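Local structure of purine nucleoside phosphorylase (1ODK) at residues F186-G189 and R190-V194; V216-E219 and G220-R223; A167-W170 and A171-G174. The protein probably catalyses the phosphorolytic cleavage of purine nucleosides to the free base and ribose 1-phosphate, working as a hexamer of the phosphorylase superfamily. All coordinates share one frame; numbering follows the deposited sequence.

Contact 1: residues F186-G189 and R190-V194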
# COMPACT_ATOMS: atom_id res chain seq x y z
N PHE B 186 1.86 -20.30 -11.19
CA PHE B 186 1.20 -20.92 -10.04
C PHE B 186 -0.19 -20.33 -9.83
O PHE B 186 -1.16 -21.07 -9.64
CB PHE B 186 2.06 -20.74 -8.78
CG PHE B 186 3.34 -21.55 -8.78
CD1 PHE B 186 4.31 -21.33 -7.81
CD2 PHE B 186 3.56 -22.53 -9.75
CE1 PHE B 186 5.49 -22.08 -7.80
CE2 PHE B 186 4.73 -23.29 -9.75
CZ PHE B 186 5.70 -23.06 -8.77
N LEU B 187 -0.29 -19.00 -9.86
CA LEU B 187 -1.57 -18.33 -9.68
C LEU B 187 -2.56 -18.77 -10.76
O LEU B 187 -3.69 -19.15 -10.46
CB LEU B 187 -1.39 -16.81 -9.75
CG LEU B 187 -2.68 -15.99 -9.71
CD1 LEU B 187 -3.39 -16.24 -8.39
CD2 LEU B 187 -2.38 -14.50 -9.88
N LEU B 188 -2.12 -18.71 -12.01
CA LEU B 188 -2.99 -19.09 -13.11
C LEU B 188 -3.39 -20.56 -13.05
O LEU B 188 -4.47 -20.94 -13.50
CB LEU B 188 -2.32 -18.77 -14.46
CG LEU B 188 -2.29 -17.27 -14.75
CD1 LEU B 188 -1.49 -17.00 -16.02
CD2 LEU B 188 -3.72 -16.74 -14.89
N GLY B 189 -2.51 -21.40 -12.49
CA GLY B 189 -2.84 -22.81 -12.37
C GLY B 189 -4.09 -22.96 -11.52
O GLY B 189 -5.01 -23.72 -11.86
N ARG B 190 -4.14 -22.24 -10.40
CA ARG B 190 -5.30 -22.31 -9.53
C ARG B 190 -6.52 -21.62 -10.14
O ARG B 190 -7.63 -22.15 -10.12
CB ARG B 190 -4.98 -21.70 -8.16
CG ARG B 190 -4.04 -22.55 -7.29
CD ARG B 190 -4.58 -23.96 -7.11
NE ARG B 190 -4.21 -24.56 -5.83
CZ ARG B 190 -3.00 -25.04 -5.55
NH1 ARG B 190 -2.03 -25.01 -6.46
NH2 ARG B 190 -2.76 -25.56 -4.35
N MET B 191 -6.32 -20.43 -10.71
CA MET B 191 -7.42 -19.68 -11.31
C MET B 191 -8.09 -20.41 -12.48
O MET B 191 -9.31 -20.39 -12.63
CB MET B 191 -6.94 -18.32 -11.82
CG MET B 191 -6.54 -17.32 -10.74
SD MET B 191 -5.89 -15.80 -11.49
CE MET B 191 -7.37 -15.09 -12.19
N ARG B 192 -7.27 -21.05 -13.31
CA ARG B 192 -7.78 -21.74 -14.49
C ARG B 192 -8.02 -23.22 -14.29
O ARG B 192 -8.45 -23.91 -15.22
CB ARG B 192 -6.82 -21.52 -15.66
CG ARG B 192 -6.50 -20.04 -15.94
CD ARG B 192 -7.77 -19.20 -16.11
NE ARG B 192 -7.44 -17.79 -16.30
CZ ARG B 192 -8.17 -16.77 -15.85
NH1 ARG B 192 -7.77 -15.53 -16.08
NH2 ARG B 192 -9.29 -16.99 -15.17
N GLY B 193 -7.74 -23.72 -13.10
CA GLY B 193 -7.95 -25.12 -12.81
C GLY B 193 -7.06 -26.11 -13.54
O GLY B 193 -7.53 -27.15 -13.99
N VAL B 194 -5.78 -25.78 -13.69
CA VAL B 194 -4.85 -26.68 -14.35
C VAL B 194 -3.70 -26.96 -13.39
O VAL B 194 -3.52 -26.25 -12.40
CB VAL B 194 -4.31 -26.09 -15.69
CG1 VAL B 194 -5.41 -26.08 -16.73
CG2 VAL B 194 -3.76 -24.68 -15.48
O HOH W 1 -1.01 -23.58 -8.84
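Met191 lies back over the helical turn that carries Leu187. Its CB rests 3.6 Å from Leu187 O, the carbonyl that accepts the backbone N-H of the same methionine in a nearly straight bond. Met191 CG stays close to Leu187 O, at 3.4 Å. The sulfur then reaches the leucine branch point, SD to Leu187 CG 3.7 Å, and CD2 of Leu188 approaches it from the next residue. Leu187 meets it because its CG stands anti to the backbone N (chi1 174°), which turns the branch back toward Met191. Tyr119 of helix 114-120 and Tyr173 of the second subunit pack on both Leu187 and Met191, so an alanine at Leu187 would probably open a gap between the thioether and these rings and let the methionine tip turn. A water bridges Phe186 O and Arg190 NH1; NH1 also bonds Pro129 O, while NH2 of Arg190 bonds Gln107 OE1 of the second subunit. The helix closes where Gly193 takes a positive phi: Val194 N donates to Gly189 O at 2.9 Å and Gly193 N weakly to Arg190 O at 3.4 Å, the pattern of a C-terminal Schellman motif.

Contact 2: residues V216-E219 and G220-R223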
# COMPACT_ATOMS: atom_id res chain seq x y z
N VAL B 216 28.72 -26.14 -17.40
CA VAL B 216 28.00 -26.30 -16.15
C VAL B 216 26.52 -26.00 -16.30
O VAL B 216 25.67 -26.79 -15.88
CB VAL B 216 28.59 -25.38 -15.06
CG1 VAL B 216 27.79 -25.53 -13.76
CG2 VAL B 216 30.05 -25.70 -14.82
N LEU B 217 26.22 -24.86 -16.90
CA LEU B 217 24.84 -24.43 -17.09
C LEU B 217 24.06 -25.39 -17.97
O LEU B 217 22.92 -25.74 -17.66
CB LEU B 217 24.81 -23.02 -17.68
CG LEU B 217 23.64 -22.12 -17.25
CD1 LEU B 217 23.86 -20.72 -17.81
CD2 LEU B 217 22.32 -22.69 -17.74
N GLN B 218 24.66 -25.83 -19.08
CA GLN B 218 23.98 -26.75 -19.98
C GLN B 218 23.67 -28.10 -19.34
O GLN B 218 22.64 -28.70 -19.64
CB GLN B 218 24.79 -26.95 -21.27
CG GLN B 218 24.14 -27.90 -22.27
CD GLN B 218 22.66 -27.61 -22.47
OE1 GLN B 218 22.26 -26.47 -22.71
NE2 GLN B 218 21.83 -28.65 -22.39
N GLU B 219 24.56 -28.58 -18.47
CA GLU B 219 24.32 -29.85 -17.81
C GLU B 219 23.17 -29.70 -16.81
O GLU B 219 22.34 -30.60 -16.66
CB GLU B 219 25.58 -30.34 -17.09
CG GLU B 219 25.36 -31.53 -16.16
CD GLU B 219 24.84 -32.76 -16.86
OE1 GLU B 219 24.47 -33.73 -16.15
OE2 GLU B 219 24.79 -32.79 -18.11
N GLY B 220 23.12 -28.55 -16.14
CA GLY B 220 22.05 -28.30 -15.19
C GLY B 220 20.73 -28.27 -15.93
O GLY B 220 19.72 -28.79 -15.47
N VAL B 221 20.73 -27.64 -17.10
CA VAL B 221 19.54 -27.55 -17.93
C VAL B 221 19.09 -28.94 -18.38
O VAL B 221 17.89 -29.25 -18.38
CB VAL B 221 19.80 -26.68 -19.18
CG1 VAL B 221 18.65 -26.83 -20.17
CG2 VAL B 221 19.98 -25.22 -18.76
N ARG B 222 20.04 -29.78 -18.77
CA ARG B 222 19.69 -31.13 -19.22
C ARG B 222 19.04 -31.92 -18.09
O ARG B 222 18.04 -32.61 -18.30
CB ARG B 222 20.94 -31.88 -19.70
CG ARG B 222 20.63 -33.23 -20.35
CD ARG B 222 21.88 -34.10 -20.44
NE ARG B 222 22.36 -34.50 -19.12
CZ ARG B 222 21.72 -35.33 -18.30
NH1 ARG B 222 20.57 -35.88 -18.67
NH2 ARG B 222 22.23 -35.62 -17.11
N ARG B 223 19.61 -31.83 -16.89
CA ARG B 223 19.09 -32.55 -15.73
C ARG B 223 17.67 -32.09 -15.39
O ARG B 223 16.79 -32.90 -15.11
CB ARG B 223 19.99 -32.31 -14.52
CG ARG B 223 21.42 -32.81 -14.70
CD ARG B 223 22.29 -32.38 -13.53
NE ARG B 223 23.62 -32.97 -13.59
CZ ARG B 223 24.56 -32.79 -12.68
NH1 ARG B 223 24.32 -32.03 -11.62
NH2 ARG B 223 25.75 -33.38 -12.81
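Glu219 pairs with both Arg222 and Arg223, three and four residues further along helix 214-233, in an intrahelical salt-bridge network of i to i+3 and i to i+4 pairs. Arg222 takes the carboxylate side-on: NE donates to Glu219 OE2 and NH2 to Glu219 OE1, each at 3.1 Å and each on a syn side, although the two planes are turned 41° apart. The Arg223 guanidinium stands almost perpendicular to the carboxylate, at 88°, with Glu219 CG over one of its faces, and its NE meets OE1 on the anti side. The carboxylate is thus held by three bonds, which should fix its rotation, and the two positive neighbours would probably favour its ionised form.

Glu219 reaches both partners because CG is anti to the backbone N (chi1 169°) and the chain then bends at chi2. Arg223 instead runs extended from CG to NE, passing Glu219 O, which accepts Arg223 N at 3.0 Å. Beyond this shell, Tyr146 OH bonds Arg222 NH2 and Glu226 forms a salt bridge with NH1, so Arg222 has polar partners beyond Glu219. Leu217 and Val221 form an apolar pair on the same helix, and Val221 also packs on Trp28 of helix 23-33. In the network, Arg222 NH2 and Arg223 NE arrive from the same face of the carboxylate plane, with Arg223 NE 2.8 Å from Glu219 OE1.

Contact 3: residues A167-W170 and A171-G174; sequences ARAW and ARYG
The carbonyl oxygen of Trp170 accepts Tyr173 N at 2.8 Å where helix 164-171 runs out, but the donor stands well above the carbonyl plane, 60° out of it, because the chain is already leaving its helical course. Trp170 O also lies 3.4 Å from Tyr173 CB. Further out, the indole approaches this same methylene loosely, with Trp170 CE3 at 4.5 Å from Tyr173 CB. The Trp170 side chain packs on Val110 and Leu112 of strand 108-112 and on Pro124 of the second subunit.

Ala171 is tucked against the preceding turn. Its N-H bonds to Ala167 O, N to O 3.0 Å, an ordinary helical bond, and its methyl CB lies 3.5 Å from Arg168 O. A type I turn runs from Ala171 to Gly174. Gly174, with positive phi, is the C-prime residue of a Schellman motif that ends the helix, with Val175 N turned back to Trp170 O and Gly174 N to Ala171 O, and the chain passes on into strand 175-179; at the backbone angles of Gly174 a CB would press against the preceding carbonyl oxygen.

The edge of the Tyr173 ring is turned to the carbonyl of Ala169, CD2 lying 3.2 Å from Ala169 O near the ring plane. The guanidinium of Arg172 lies with one face over Ala169 CA, offset toward the rim, and Arg172 NH2 is 3.7 Å from Ala169 CB. A bend at chi3 (-77°) folds the arginine back over the helix end in this way. The backbone N of Arg172 has weak bonds to Arg168 O and Ala169 O, and Tyr173 O accepts a hydrogen bond from Tyr125 OH of the second subunit.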
# COMPACT_ATOMS: atom_id res chain seq x y z
N ALA B 167 19.21 -9.72 -1.88
CA ALA B 167 19.05 -11.15 -2.10
C ALA B 167 19.32 -11.91 -0.80
O ALA B 167 18.56 -12.81 -0.43
CB ALA B 167 20.01 -11.62 -3.19
N ARG B 168 20.39 -11.53 -0.11
CA ARG B 168 20.75 -12.18 1.15
C ARG B 168 19.67 -11.98 2.20
O ARG B 168 19.39 -12.88 2.99
CB ARG B 168 22.08 -11.64 1.69
CG ARG B 168 23.24 -11.74 0.72
CD ARG B 168 24.57 -11.57 1.44
NE ARG B 168 25.61 -11.03 0.57
CZ ARG B 168 25.77 -9.73 0.34
NH1 ARG B 168 24.96 -8.84 0.91
NH2 ARG B 168 26.74 -9.31 -0.47
N ALA B 169 19.06 -10.79 2.21
CA ALA B 169 17.99 -10.50 3.16
C ALA B 169 16.81 -11.44 2.91
O ALA B 169 16.24 -11.99 3.85
CB ALA B 169 17.55 -9.04 3.02
N TRP B 170 16.45 -11.61 1.64
CA TRP B 170 15.34 -12.50 1.29
C TRP B 170 15.65 -13.96 1.63
O TRP B 170 14.75 -14.72 1.99
CB TRP B 170 15.01 -12.38 -0.20
CG TRP B 170 14.05 -11.26 -0.50
CD1 TRP B 170 14.32 -10.09 -1.15
CD2 TRP B 170 12.67 -11.21 -0.13
NE1 TRP B 170 13.19 -9.31 -1.21
CE2 TRP B 170 12.16 -9.98 -0.58
CE3 TRP B 170 11.81 -12.08 0.55
CZ2 TRP B 170 10.83 -9.59 -0.38
CZ3 TRP B 170 10.49 -11.70 0.76
CH2 TRP B 170 10.01 -10.47 0.29
N ALA B 171 16.91 -14.35 1.52
CA ALA B 171 17.30 -15.72 1.83
C ALA B 171 17.02 -16.03 3.30
O ALA B 171 16.74 -17.17 3.66
CB ALA B 171 18.78 -15.95 1.52
N ARG B 172 17.10 -15.00 4.14
CA ARG B 172 16.84 -15.19 5.57
C ARG B 172 15.37 -15.50 5.79
O ARG B 172 14.98 -15.93 6.88
CB ARG B 172 17.26 -13.94 6.36
CG ARG B 172 18.77 -13.73 6.39
CD ARG B 172 19.20 -12.77 7.50
NE ARG B 172 18.95 -11.37 7.16
CZ ARG B 172 19.76 -10.63 6.40
NH1 ARG B 172 20.87 -11.15 5.90
NH2 ARG B 172 19.45 -9.36 6.14
N TYR B 173 14.56 -15.30 4.75
CA TYR B 173 13.13 -15.60 4.83
C TYR B 173 12.78 -16.85 4.03
O TYR B 173 11.61 -17.11 3.75
CB TYR B 173 12.32 -14.39 4.35
CG TYR B 173 12.36 -13.25 5.34
CD1 TYR B 173 11.35 -13.07 6.27
CD2 TYR B 173 13.46 -12.38 5.38
CE1 TYR B 173 11.42 -12.06 7.23
CE2 TYR B 173 13.55 -11.37 6.34
CZ TYR B 173 12.52 -11.22 7.26
OH TYR B 173 12.61 -10.24 8.22
N GLY B 174 13.80 -17.61 3.65
CA GLY B 174 13.58 -18.85 2.92
C GLY B 174 13.73 -18.84 1.41
O GLY B 174 13.64 -19.90 0.78

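From the N terminus, contact 3 comes first, at the end of helix 164-171, where the chain turns into strand 175-179. Contact 1 follows at the end of helix 182-192, just before strand 195-205, and contact 2 lies within helix 214-233, near the C terminus. The three stand in series, neither nested nor crossed; each is local, and the turns that end the helices of contacts 3 and 1 lead back into the sheet. Their centres are 25 to 28 Å apart and they do not touch. Contacts 1 and 2 lie on opposite sides of the chain's centre. Contacts 3 and 1 both touch the second subunit, whereas contact 2 joins its helix to helix 23-33.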